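Local coordinates for glucosamine-6-phosphate deaminase (Bacillus subtilis, PDB 2BKX), which is a bacterial enzyme of the glucosamine-6-phosphate isomerase/6-phosphogluconolactonase family, with a Rossmann-like alpha/beta fold and a pocket that here holds fructose-6-phosphate, at residues 19-24 with 54-59; 148-153 with 182-187; 191-196 with 224-229; 195-200 with 235-240. One frame throughout, in Å; residues are numbered along the deposited sequence. Where two conformers were deposited one is given.

Interaction 1: residues 19-24 with 54-59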
loop_
_atom_site.group_PDB
_atom_site.type_symbol
_atom_site.label_atom_id
_atom_site.label_comp_id
_atom_site.label_asym_id
_atom_site.label_seq_id
_atom_site.Cartn_x
_atom_site.Cartn_y
_atom_site.Cartn_z
ATOM N N ILE A 19 1.850 4.563 -14.377
ATOM C CA ILE A 19 0.507 3.994 -14.231
ATOM C C ILE A 19 -0.339 4.844 -13.281
ATOM O O ILE A 19 -1.527 5.135 -13.554
ATOM C CB ILE A 19 0.544 2.553 -13.742
ATOM C CG1 ILE A 19 1.139 1.626 -14.828
ATOM C CG2 ILE A 19 -0.828 2.080 -13.287
ATOM C CD1 ILE A 19 1.561 0.250 -14.351
ATOM N N THR A 20 0.278 5.303 -12.189
ATOM C CA THR A 20 -0.435 6.144 -11.238
ATOM C C THR A 20 -0.785 7.496 -11.899
ATOM O O THR A 20 -1.876 8.018 -11.744
ATOM C CB THR A 20 0.402 6.336 -9.959
ATOM O OG1 THR A 20 0.751 5.049 -9.449
ATOM C CG2 THR A 20 -0.366 7.068 -8.891
ATOM N N ALA A 21 0.192 8.087 -12.592
ATOM C CA ALA A 21 -0.054 9.325 -13.326
ATOM C C ALA A 21 -1.182 9.179 -14.339
ATOM O O ALA A 21 -2.013 10.067 -14.503
ATOM C CB ALA A 21 1.182 9.781 -14.020
ATOM N N ASP A 22 -1.221 8.055 -15.022
ATOM C CA ASP A 22 -2.307 7.767 -15.974
ATOM C C ASP A 22 -3.662 7.847 -15.277
ATOM O O ASP A 22 -4.631 8.392 -15.805
ATOM C CB ASP A 22 -2.144 6.363 -16.594
ATOM C CG ASP A 22 -1.079 6.280 -17.650
ATOM O OD1 ASP A 22 -0.644 7.318 -18.207
ATOM O OD2 ASP A 22 -0.683 5.141 -17.990
ATOM N N THR A 23 -3.728 7.300 -14.061
ATOM C CA THR A 23 -5.012 7.280 -13.323
ATOM C C THR A 23 -5.430 8.711 -12.971
ATOM O O THR A 23 -6.588 9.111 -13.121
ATOM C CB THR A 23 -4.825 6.474 -12.026
ATOM O OG1 THR A 23 -4.363 5.141 -12.363
ATOM C CG2 THR A 23 -6.109 6.402 -11.223
ATOM N N ILE A 24 -4.451 9.489 -12.547
ATOM C CA ILE A 24 -4.674 10.879 -12.175
ATOM C C ILE A 24 -5.125 11.739 -13.363
ATOM O O ILE A 24 -5.972 12.609 -13.225
ATOM C CB ILE A 24 -3.380 11.487 -11.553
ATOM C CG1 ILE A 24 -3.017 10.832 -10.223
ATOM C CG2 ILE A 24 -3.492 13.014 -11.383
ATOM C CD1 ILE A 24 -1.602 11.176 -9.768
ATOM N N GLU A 54 6.561 17.128 -16.311
ATOM C CA GLU A 54 5.337 17.045 -17.113
ATOM C C GLU A 54 4.229 17.920 -16.607
ATOM O O GLU A 54 3.088 17.871 -17.113
ATOM C CB GLU A 54 4.836 15.579 -17.227
ATOM C CG GLU A 54 5.826 14.691 -17.869
ATOM C CD GLU A 54 5.348 13.290 -18.077
ATOM O OE1 GLU A 54 4.242 12.915 -17.578
ATOM O OE2 GLU A 54 6.111 12.533 -18.683
ATOM N N ASN A 55 4.518 18.737 -15.610
ATOM C CA ASN A 55 3.535 19.654 -15.091
ATOM C C ASN A 55 2.298 18.861 -14.670
ATOM O O ASN A 55 1.164 19.283 -14.847
ATOM C CB ASN A 55 3.223 20.707 -16.170
ATOM C CG ASN A 55 2.575 21.978 -15.637
ATOM O OD1 ASN A 55 2.554 22.271 -14.437
ATOM N ND2 ASN A 55 2.003 22.759 -16.591
ATOM N N LEU A 56 2.527 17.672 -14.097
ATOM C CA LEU A 56 1.457 16.838 -13.644
ATOM C C LEU A 56 0.838 17.420 -12.384
ATOM O O LEU A 56 1.544 17.659 -11.420
ATOM C CB LEU A 56 2.009 15.418 -13.330
ATOM C CG LEU A 56 1.022 14.414 -12.746
ATOM C CD1 LEU A 56 -0.134 14.065 -13.657
ATOM C CD2 LEU A 56 1.755 13.140 -12.259
ATOM N N SER A 57 -0.480 17.626 -12.393
ATOM C CA SER A 57 -1.203 18.254 -11.265
ATOM C C SER A 57 -1.955 17.243 -10.412
ATOM O O SER A 57 -2.634 16.353 -10.908
ATOM C CB SER A 57 -2.222 19.265 -11.757
ATOM O OG SER A 57 -2.903 19.879 -10.642
ATOM N N PHE A 58 -1.904 17.442 -9.108
ATOM C CA PHE A 58 -2.602 16.625 -8.136
ATOM C C PHE A 58 -3.771 17.385 -7.485
ATOM O O PHE A 58 -4.312 16.988 -6.467
ATOM C CB PHE A 58 -1.580 16.141 -7.093
ATOM C CG PHE A 58 -0.374 15.372 -7.694
ATOM C CD1 PHE A 58 0.711 16.040 -8.237
ATOM C CD2 PHE A 58 -0.309 13.982 -7.630
ATOM C CE1 PHE A 58 1.817 15.326 -8.783
ATOM C CE2 PHE A 58 0.781 13.276 -8.179
ATOM C CZ PHE A 58 1.836 13.952 -8.741
ATOM N N GLN A 59 -4.180 18.502 -8.093
ATOM C CA GLN A 59 -5.120 19.406 -7.437
ATOM C C GLN A 59 -6.472 18.821 -7.048
ATOM O O GLN A 59 -7.080 19.244 -6.066
ATOM C CB GLN A 59 -5.321 20.690 -8.278
ATOM C CG GLN A 59 -4.132 21.591 -8.176
ATOM C CD GLN A 59 -4.325 22.984 -8.706
ATOM O OE1 GLN A 59 -5.446 23.417 -9.021
ATOM N NE2 GLN A 59 -3.218 23.720 -8.781
#
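A21 and I24 of helix 9-26 pack on L56, S57 and F58 in the returning arm of a beta-alpha-beta crossover, the one that runs from strand 31-34 through helix 41-53 to the parallel strand 62-69. The contact illustrates how a Rossmann-like layer joins a helix to a loop mainly through hydrocarbon. L56 sends its CG anti to the backbone N (chi1 176°), which spreads the two methyl groups toward the helix. CD2 meets A21 CB at 3.8 Å, and CD1 lies 4.2 Å from I24 CG2, the leucine and isoleucine side chains crossing nearly at right angles. I24 uses both its branches. Its CG2 also rests 3.5 Å from the carbonyl oxygen S57 O, while its longer arm carries CD1 to the F58 ring, where CE2 is nearest at 3.6 Å. L50 of helix 41-53 backs both A21 and L56, and L32 of strand 31-34 touches I24, so the cluster continues into the core. The loop gets polar support from D93, which bonds to F58 N and to S57 OG; that hydroxyl also accepts from Q59 N in an ST turn. No hydrogen bond crosses between residues 19-24 and 54-59: shape and burial hold this interface, while S57 and F58 make their polar bonds within the loop and to D93.

Interaction 2: residues 148-153 with 182-187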
loop_
_atom_site.group_PDB
_atom_site.type_symbol
_atom_site.label_atom_id
_atom_site.label_comp_id
_atom_site.label_asym_id
_atom_site.label_seq_id
_atom_site.Cartn_x
_atom_site.Cartn_y
_atom_site.Cartn_z
ATOM N N PHE A 148 -10.914 -13.163 3.365
ATOM C CA PHE A 148 -11.013 -12.361 2.169
ATOM C C PHE A 148 -12.187 -11.379 2.216
ATOM O O PHE A 148 -12.261 -10.471 1.394
ATOM C CB PHE A 148 -11.072 -13.235 0.920
ATOM C CG PHE A 148 -9.783 -13.950 0.590
ATOM C CD1 PHE A 148 -8.639 -13.884 1.365
ATOM C CD2 PHE A 148 -9.744 -14.735 -0.547
ATOM C CE1 PHE A 148 -7.494 -14.547 0.985
ATOM C CE2 PHE A 148 -8.575 -15.415 -0.902
ATOM C CZ PHE A 148 -7.486 -15.311 -0.148
ATOM N N LYS A 149 -13.134 -11.572 3.145
ATOM C CA LYS A 149 -14.237 -10.643 3.333
ATOM C C LYS A 149 -13.919 -9.526 4.335
ATOM O O LYS A 149 -14.769 -8.665 4.620
ATOM C CB LYS A 149 -15.499 -11.383 3.788
ATOM C CG LYS A 149 -15.980 -12.374 2.768
ATOM C CD LYS A 149 -17.301 -13.044 3.149
ATOM C CE LYS A 149 -17.692 -14.074 2.085
ATOM N NZ LYS A 149 -19.104 -14.513 2.187
ATOM N N SER A 150 -12.699 -9.510 4.878
ATOM C CA SER A 150 -12.359 -8.533 5.893
ATOM C C SER A 150 -12.475 -7.103 5.397
ATOM O O SER A 150 -12.221 -6.808 4.222
ATOM C CB SER A 150 -10.942 -8.792 6.391
ATOM O OG SER A 150 -9.975 -8.774 5.376
ATOM N N ARG A 151 -12.849 -6.230 6.332
ATOM C CA ARG A 151 -12.964 -4.790 6.122
ATOM C C ARG A 151 -11.925 -4.092 7.010
ATOM O O ARG A 151 -11.106 -4.774 7.629
ATOM C CB ARG A 151 -14.392 -4.351 6.434
ATOM C CG ARG A 151 -15.402 -4.918 5.448
ATOM C CD ARG A 151 -15.420 -4.161 4.155
ATOM N NE ARG A 151 -16.435 -4.691 3.237
ATOM C CZ ARG A 151 -16.728 -4.140 2.099
ATOM N NH1 ARG A 151 -17.655 -4.701 1.310
ATOM N NH2 ARG A 151 -16.069 -3.068 1.707
ATOM N N THR A 152 -11.913 -2.759 7.043
ATOM C CA THR A 152 -10.880 -2.074 7.796
ATOM C C THR A 152 -10.985 -2.531 9.253
ATOM O O THR A 152 -12.095 -2.597 9.820
ATOM C CB THR A 152 -11.035 -0.546 7.661
ATOM O OG1 THR A 152 -10.955 -0.137 6.277
ATOM C CG2 THR A 152 -9.980 0.173 8.417
ATOM N N HIS A 153 -9.851 -2.862 9.876
ATOM C CA HIS A 153 -9.857 -3.454 11.206
ATOM C C HIS A 153 -8.532 -3.294 11.914
ATOM O O HIS A 153 -7.520 -3.003 11.274
ATOM C CB HIS A 153 -10.292 -4.927 11.159
ATOM C CG HIS A 153 -9.347 -5.858 10.459
ATOM N ND1 HIS A 153 -9.131 -5.831 9.106
ATOM C CD2 HIS A 153 -8.630 -6.902 10.931
ATOM C CE1 HIS A 153 -8.260 -6.778 8.782
ATOM N NE2 HIS A 153 -7.929 -7.435 9.876
ATOM N N MET A 182 -6.884 -1.318 6.144
ATOM C CA MET A 182 -7.915 -1.672 5.166
ATOM C C MET A 182 -7.949 -3.172 5.089
ATOM O O MET A 182 -6.893 -3.821 5.164
ATOM C CB MET A 182 -7.529 -1.181 3.807
ATOM C CG MET A 182 -7.781 0.190 3.587
ATOM S SD MET A 182 -7.381 0.481 1.807
ATOM C CE MET A 182 -7.314 1.844 2.299
ATOM N N GLY A 183 -9.139 -3.751 4.963
ATOM C CA GLY A 183 -9.235 -5.196 4.838
ATOM C C GLY A 183 -9.045 -5.683 3.421
ATOM O O GLY A 183 -8.881 -4.896 2.465
ATOM N N ILE A 184 -9.051 -6.996 3.277
ATOM C CA ILE A 184 -8.896 -7.575 1.966
ATOM C C ILE A 184 -10.059 -7.196 1.045
ATOM O O ILE A 184 -9.848 -6.887 -0.134
ATOM C CB ILE A 184 -8.669 -9.088 2.035
ATOM C CG1 ILE A 184 -7.375 -9.391 2.799
ATOM C CG2 ILE A 184 -8.667 -9.721 0.648
ATOM C CD1 ILE A 184 -7.059 -10.822 3.031
ATOM N N GLN A 185 -11.291 -7.206 1.564
ATOM C CA GLN A 185 -12.395 -6.801 0.722
ATOM C C GLN A 185 -12.306 -5.312 0.375
ATOM O O GLN A 185 -12.643 -4.884 -0.733
ATOM C CB GLN A 185 -13.743 -7.127 1.364
ATOM C CG GLN A 185 -14.918 -6.707 0.535
ATOM C CD GLN A 185 -15.012 -7.425 -0.764
ATOM O OE1 GLN A 185 -15.278 -8.605 -0.783
ATOM N NE2 GLN A 185 -14.834 -6.703 -1.868
ATOM N N THR A 186 -11.831 -4.503 1.316
ATOM C CA THR A 186 -11.625 -3.079 1.047
ATOM C C THR A 186 -10.667 -2.882 -0.148
ATOM O O THR A 186 -10.878 -2.052 -1.050
ATOM C CB THR A 186 -11.024 -2.351 2.281
ATOM O OG1 THR A 186 -11.604 -2.856 3.493
ATOM C CG2 THR A 186 -11.252 -0.869 2.172
ATOM N N ILE A 187 -9.594 -3.667 -0.142
ATOM C CA ILE A 187 -8.605 -3.631 -1.238
ATOM C C ILE A 187 -9.197 -4.142 -2.572
ATOM O O ILE A 187 -9.055 -3.514 -3.635
ATOM C CB ILE A 187 -7.364 -4.433 -0.827
ATOM C CG1 ILE A 187 -6.638 -3.721 0.329
ATOM C CG2 ILE A 187 -6.434 -4.748 -2.040
ATOM C CD1 ILE A 187 -5.605 -4.591 1.033
HETATM O O HOH W 1 -13.780 -10.854 -0.790
#
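S150 takes two successive backbone N-H groups at the start of helix 184-188. Its OG accepts from I184 N at 2.9 Å in a fairly straight bond (161° at the hydrogen), and its carbonyl O accepts from Q185 N at 2.8 Å, a donor lying in the carbonyl plane. G183, at the N-cap position, has no side chain to offer; the acceptors for I184 N and Q185 N come instead from S150, in a loop remote in sequence. With chi1 at 57°, the hydroxyl sits between its own backbone N and carbonyl carbon, a placement that lets it reach I184 N while also bonding to S147 O. One water spans the next pair, giving protons to F148 O and to Q185 OE1, both at 2.7 Å. Further along, T152 OG1 and T186 OG1 do not bond each other; both bind E117 OE1 of helix 109-122, and T186 OG1 also receives a weak bond from G183 N. R151 pairs with the second oxygen of E117 through NH2, and its guanidinium lies with one face over Q185 CG, 3.4 Å above the plane, the two side chains running side by side. The carbonyls S150 O and R151 O close in on G183 CA, each at 3.4 Å. At the outer end, F148 CD1 touches I184 CD1 at 3.8 Å. Amide protons that the first turn of a helix leaves without internal acceptors are thus satisfied by a remote loop, and E117 probably gains stability as a carboxylate from R151 and the two threonine hydroxyls.

Interaction 3: residues 191-196 with 224-229; sequences KRILLL and HLHSDV
I193 opens strand 193-197 beside V229, its parallel bridge partner, and its side chain can be followed outward atom by atom. CB lies 4.1 Å from V229 CG2. Beyond it, CG1 sits beside the backbone N (chi1 -69°), a turn that directs the arm toward H226 and brings CG1 to 4.0 Å from H226 CE1. The tip, CD1, lands over one face of the imidazole, 3.6 Å from the ring centroid and 20° off the normal, a CH-pi contact. A weak hydrogen bond from H226 ND1 to L188 O helps to fix the turn of this ring. Next in the chain, R192 passes its methylenes along the D228 carboxylate, CG 3.6 Å from OD2. R192 NE and D228 OD1, 4.2 Å apart, probably attract as opposite charges, though no N-H points at the oxygen; a water accepts from R192 NE at 3.0 Å and lies next to OD1. A second water donates to both K191 O and D228 OD2. Backbone bonds pair the strands, I193 N to D228 O (2.8 Å, an almost linear 174°) and on to T230, while the isoleucine-histidine contact packs the preceding loop on the strand's start.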
loop_
_atom_site.group_PDB
_atom_site.type_symbol
_atom_site.label_atom_id
_atom_site.label_comp_id
_atom_site.label_asym_id
_atom_site.label_seq_id
_atom_site.Cartn_x
_atom_site.Cartn_y
_atom_site.Cartn_z
ATOM N N LYS A 191 -10.956 -0.365 -8.287
ATOM C CA LYS A 191 -11.129 -0.619 -9.712
ATOM C C LYS A 191 -9.878 -1.292 -10.322
ATOM O O LYS A 191 -9.976 -2.041 -11.274
ATOM C CB LYS A 191 -11.410 0.701 -10.436
ATOM C CG LYS A 191 -12.820 1.239 -10.285
ATOM C CD LYS A 191 -13.016 2.509 -11.184
ATOM C CE LYS A 191 -14.456 2.699 -11.699
ATOM N NZ LYS A 191 -14.640 4.101 -12.305
ATOM N N ARG A 192 -8.712 -0.989 -9.790
ATOM C CA ARG A 192 -7.448 -1.395 -10.389
ATOM C C ARG A 192 -6.421 -1.553 -9.285
ATOM O O ARG A 192 -6.328 -0.671 -8.430
ATOM C CB ARG A 192 -6.944 -0.334 -11.374
ATOM C CG ARG A 192 -5.748 -0.733 -12.138
ATOM C CD ARG A 192 -5.314 0.296 -13.142
ATOM N NE ARG A 192 -4.162 -0.234 -13.877
ATOM C CZ ARG A 192 -3.550 0.397 -14.860
ATOM N NH1 ARG A 192 -3.932 1.601 -15.221
ATOM N NH2 ARG A 192 -2.537 -0.191 -15.467
ATOM N N ILE A 193 -5.666 -2.653 -9.322
ATOM C CA ILE A 193 -4.642 -2.897 -8.320
ATOM C C ILE A 193 -3.266 -2.879 -8.964
ATOM O O ILE A 193 -3.090 -3.437 -10.042
ATOM C CB ILE A 193 -4.916 -4.212 -7.556
ATOM C CG1 ILE A 193 -6.210 -3.999 -6.672
ATOM C CG2 ILE A 193 -3.743 -4.610 -6.646
ATOM C CD1 ILE A 193 -6.783 -5.163 -6.055
ATOM N N LEU A 194 -2.319 -2.226 -8.299
ATOM C CA LEU A 194 -0.927 -2.171 -8.740
ATOM C C LEU A 194 -0.068 -2.657 -7.563
ATOM O O LEU A 194 0.069 -1.944 -6.571
ATOM C CB LEU A 194 -0.561 -0.737 -9.154
ATOM C CG LEU A 194 0.900 -0.524 -9.534
ATOM C CD1 LEU A 194 1.316 -1.457 -10.645
ATOM C CD2 LEU A 194 1.170 0.962 -9.884
ATOM N N LEU A 195 0.437 -3.887 -7.687
ATOM C CA LEU A 195 1.246 -4.540 -6.665
ATOM C C LEU A 195 2.711 -4.422 -7.070
ATOM O O LEU A 195 3.107 -4.843 -8.153
ATOM C CB LEU A 195 0.815 -6.000 -6.476
ATOM C CG LEU A 195 1.695 -6.860 -5.585
ATOM C CD1 LEU A 195 1.751 -6.346 -4.172
ATOM C CD2 LEU A 195 1.189 -8.280 -5.613
ATOM N N LEU A 196 3.515 -3.853 -6.168
ATOM C CA LEU A 196 4.929 -3.612 -6.397
ATOM C C LEU A 196 5.748 -4.561 -5.510
ATOM O O LEU A 196 5.514 -4.655 -4.322
ATOM C CB LEU A 196 5.285 -2.176 -6.003
ATOM C CG LEU A 196 4.434 -1.087 -6.636
ATOM C CD1 LEU A 196 4.848 0.303 -6.164
ATOM C CD2 LEU A 196 4.467 -1.196 -8.148
ATOM N N HIS A 224 -5.777 -13.010 -7.066
ATOM C CA HIS A 224 -6.169 -13.851 -8.199
ATOM C C HIS A 224 -7.677 -13.746 -8.479
ATOM O O HIS A 224 -8.124 -14.153 -9.567
ATOM C CB HIS A 224 -5.815 -15.305 -7.968
ATOM C CG HIS A 224 -4.351 -15.568 -7.904
ATOM N ND1 HIS A 224 -3.532 -15.412 -8.985
ATOM C CD2 HIS A 224 -3.559 -15.988 -6.887
ATOM C CE1 HIS A 224 -2.288 -15.704 -8.639
ATOM N NE2 HIS A 224 -2.277 -16.054 -7.371
ATOM N N LEU A 225 -8.436 -13.160 -7.559
ATOM C CA LEU A 225 -9.865 -13.027 -7.736
ATOM C C LEU A 225 -10.277 -11.682 -8.290
ATOM O O LEU A 225 -11.469 -11.408 -8.433
ATOM C CB LEU A 225 -10.565 -13.268 -6.396
ATOM C CG LEU A 225 -10.256 -14.664 -5.818
ATOM C CD1 LEU A 225 -10.920 -14.816 -4.450
ATOM C CD2 LEU A 225 -10.679 -15.756 -6.744
ATOM N N HIS A 226 -9.321 -10.802 -8.578
ATOM C CA HIS A 226 -9.597 -9.451 -9.066
ATOM C C HIS A 226 -9.374 -9.379 -10.583
ATOM O O HIS A 226 -8.514 -10.062 -11.133
ATOM C CB HIS A 226 -8.661 -8.494 -8.319
ATOM C CG HIS A 226 -8.960 -7.055 -8.538
ATOM N ND1 HIS A 226 -9.619 -6.243 -7.637
ATOM C CD2 HIS A 226 -8.642 -6.270 -9.587
ATOM C CE1 HIS A 226 -9.736 -5.029 -8.161
ATOM N NE2 HIS A 226 -9.153 -5.030 -9.346
ATOM N N SER A 227 -10.141 -8.518 -11.236
ATOM C CA SER A 227 -10.146 -8.430 -12.692
ATOM C C SER A 227 -9.113 -7.526 -13.320
ATOM O O SER A 227 -8.980 -7.461 -14.544
ATOM C CB SER A 227 -11.544 -8.020 -13.174
ATOM O OG SER A 227 -12.561 -8.866 -12.648
ATOM N N ASP A 228 -8.428 -6.744 -12.508
ATOM C CA ASP A 228 -7.448 -5.776 -13.065
ATOM C C ASP A 228 -6.293 -5.555 -12.087
ATOM O O ASP A 228 -6.239 -4.557 -11.363
ATOM C CB ASP A 228 -8.117 -4.455 -13.443
ATOM C CG ASP A 228 -7.188 -3.533 -14.246
ATOM O OD1 ASP A 228 -6.030 -3.898 -14.442
ATOM O OD2 ASP A 228 -7.644 -2.445 -14.692
ATOM N N VAL A 229 -5.392 -6.526 -12.067
ATOM C CA VAL A 229 -4.220 -6.513 -11.205
ATOM C C VAL A 229 -2.971 -6.501 -12.053
ATOM O O VAL A 229 -2.785 -7.371 -12.907
ATOM C CB VAL A 229 -4.174 -7.753 -10.290
ATOM C CG1 VAL A 229 -2.951 -7.728 -9.393
ATOM C CG2 VAL A 229 -5.423 -7.843 -9.453
HETATM O O HOH W 2 -10.174 -1.580 -13.956
HETATM O O HOH W 3 -3.814 -3.103 -12.934
#

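Interaction 4: residues 195-200 with 235-240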
loop_
_atom_site.group_PDB
_atom_site.type_symbol
_atom_site.label_atom_id
_atom_site.label_comp_id
_atom_site.label_asym_id
_atom_site.label_seq_id
_atom_site.Cartn_x
_atom_site.Cartn_y
_atom_site.Cartn_z
ATOM N N LEU A 195 0.437 -3.887 -7.687
ATOM C CA LEU A 195 1.246 -4.540 -6.665
ATOM C C LEU A 195 2.711 -4.422 -7.070
ATOM O O LEU A 195 3.107 -4.843 -8.153
ATOM C CB LEU A 195 0.815 -6.000 -6.476
ATOM C CG LEU A 195 1.695 -6.860 -5.585
ATOM C CD1 LEU A 195 1.751 -6.346 -4.172
ATOM C CD2 LEU A 195 1.189 -8.280 -5.613
ATOM N N LEU A 196 3.515 -3.853 -6.168
ATOM C CA LEU A 196 4.929 -3.612 -6.397
ATOM C C LEU A 196 5.748 -4.561 -5.510
ATOM O O LEU A 196 5.514 -4.655 -4.322
ATOM C CB LEU A 196 5.285 -2.176 -6.003
ATOM C CG LEU A 196 4.434 -1.087 -6.636
ATOM C CD1 LEU A 196 4.848 0.303 -6.164
ATOM C CD2 LEU A 196 4.467 -1.196 -8.148
ATOM N N ILE A 197 6.751 -5.195 -6.102
ATOM C CA ILE A 197 7.561 -6.180 -5.397
ATOM C C ILE A 197 9.011 -6.035 -5.808
ATOM O O ILE A 197 9.350 -6.216 -6.993
ATOM C CB ILE A 197 7.101 -7.622 -5.626
ATOM C CG1 ILE A 197 5.588 -7.769 -5.488
ATOM C CG2 ILE A 197 7.793 -8.514 -4.571
ATOM C CD1 ILE A 197 5.044 -9.164 -5.753
ATOM N N SER A 198 9.865 -5.803 -4.811
ATOM C CA SER A 198 11.281 -5.553 -5.057
ATOM C C SER A 198 12.174 -6.249 -4.029
ATOM O O SER A 198 11.914 -6.217 -2.844
ATOM C CB SER A 198 11.575 -4.027 -5.006
ATOM O OG SER A 198 12.959 -3.767 -5.119
ATOM N N GLY A 199 13.243 -6.852 -4.532
ATOM C CA GLY A 199 14.295 -7.340 -3.668
ATOM C C GLY A 199 14.191 -8.798 -3.286
ATOM O O GLY A 199 13.115 -9.390 -3.274
ATOM N N LYS A 200 15.350 -9.363 -2.923
ATOM C CA LYS A 200 15.464 -10.784 -2.557
ATOM C C LYS A 200 14.582 -11.214 -1.389
ATOM O O LYS A 200 14.133 -12.376 -1.327
ATOM C CB LYS A 200 16.944 -11.066 -2.241
ATOM C CG LYS A 200 17.310 -12.465 -1.930
ATOM C CD LYS A 200 18.846 -12.596 -1.919
ATOM C CE LYS A 200 19.313 -13.664 -0.913
ATOM N NZ LYS A 200 20.634 -13.274 -0.318
ATOM N N ARG A 235 14.187 -7.930 -10.706
ATOM C CA ARG A 235 14.938 -9.176 -10.976
ATOM C C ARG A 235 15.205 -9.945 -9.696
ATOM O O ARG A 235 15.059 -11.150 -9.626
ATOM C CB ARG A 235 16.244 -8.870 -11.726
ATOM C CG ARG A 235 15.999 -8.235 -13.044
ATOM C CD ARG A 235 15.401 -9.156 -14.072
ATOM N NE ARG A 235 14.719 -8.405 -15.128
ATOM C CZ ARG A 235 14.253 -8.923 -16.261
ATOM N NH1 ARG A 235 13.648 -8.125 -17.142
ATOM N NH2 ARG A 235 14.366 -10.227 -16.511
ATOM N N GLU A 236 15.565 -9.250 -8.647
ATOM C CA GLU A 236 15.875 -9.888 -7.392
ATOM C C GLU A 236 14.639 -10.556 -6.786
ATOM O O GLU A 236 14.703 -11.644 -6.218
ATOM C CB GLU A 236 16.481 -8.863 -6.441
ATOM C CG GLU A 236 17.924 -8.455 -6.811
ATOM C CD GLU A 236 18.030 -7.665 -8.105
ATOM O OE1 GLU A 236 17.126 -6.841 -8.388
ATOM O OE2 GLU A 236 19.034 -7.854 -8.859
ATOM N N ALA A 237 13.500 -9.898 -6.906
ATOM C CA ALA A 237 12.262 -10.462 -6.393
ATOM C C ALA A 237 11.761 -11.638 -7.219
ATOM O O ALA A 237 11.008 -12.450 -6.695
ATOM C CB ALA A 237 11.220 -9.380 -6.320
ATOM N N ALA A 238 12.190 -11.720 -8.481
ATOM C CA ALA A 238 11.743 -12.763 -9.413
ATOM C C ALA A 238 12.611 -14.016 -9.393
ATOM O O ALA A 238 12.321 -14.957 -10.118
ATOM C CB ALA A 238 11.684 -12.225 -10.847
ATOM N N SER A 239 13.625 -14.030 -8.535
ATOM C CA SER A 239 14.701 -15.036 -8.610
ATOM C C SER A 239 14.312 -16.456 -8.243
ATOM O O SER A 239 15.049 -17.400 -8.549
ATOM C CB SER A 239 15.914 -14.572 -7.788
ATOM O OG SER A 239 15.644 -14.410 -6.393
ATOM N N LEU A 240 13.174 -16.646 -7.579
ATOM C CA LEU A 240 12.712 -17.979 -7.183
ATOM C C LEU A 240 11.384 -18.321 -7.822
ATOM O O LEU A 240 10.673 -19.189 -7.335
ATOM C CB LEU A 240 12.628 -18.117 -5.662
ATOM C CG LEU A 240 13.906 -17.893 -4.896
ATOM C CD1 LEU A 240 13.663 -17.961 -3.430
ATOM C CD2 LEU A 240 14.953 -18.960 -5.282
#
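I197 and A237 touch where two parallel neighbours of the Rossmann-like sheet, strands 193-197 and 229-234, reach their C-terminal ends and the chain turns off into loops. Only the first atoms of the side chains take part, and their directions decide the contact. I197 points its beta carbon at the partner loop; its CG2 branch, anti to the backbone N, meets A237 CB at 3.9 Å, and the I197 side chain also touches V231 and V206 of helix 203-211. A237 returns the approach, its methyl wedged against main chain: CB is 3.7 Å from I197 O and 3.6 Å from G199 O. E236, next to it, also starts toward the other loop, and CB comes 3.8 Å from G199 CA and 3.7 Å from K200 N. Beyond that point the chain bends (chi2 68°) and takes the carboxylate away from the contact. G199 presents only backbone; its phi is positive (95°), a value glycine takes easily, and its carbonyl oxygen lies against A237. The beta carbon of K200 points away from the partner loop. The two loops are tied together indirectly by D234, the last residue of strand 229-234, whose OD1 takes G199 N and A237 N and whose OD2 bonds to S198 OG. From E236 to S239 the chain makes a type I beta turn, with A237 as its second residue. The closest approach is a CA-H...O contact, A237 CA to G199 O, 3.4 Å with 126° at the hydrogen.

Strand 193-197 connects most of the set. Interactions 3 and 4 lie at its two ends, share L195 and L196, and have centres about 17 Å apart. Interaction 2 comes just before it in the chain and touches interaction 3, I187 O lying 3.7 Å from I193 CD1. Interaction 1 reaches the same strand through helix 9-26, where I19 CD1 packs 4.1 Å from L194 CD1; its centre is about 27 Å from that of interaction 2, the two not touching. None of the four segment pairs contains a residue of the fructose-6-phosphate pocket, but interactions 4, 2 and 3 come near the ligand through the side chains of S198, M182 and I193, at about 7, 8 and 11 Å, and K202 of the pocket follows interaction 4 closely in the chain.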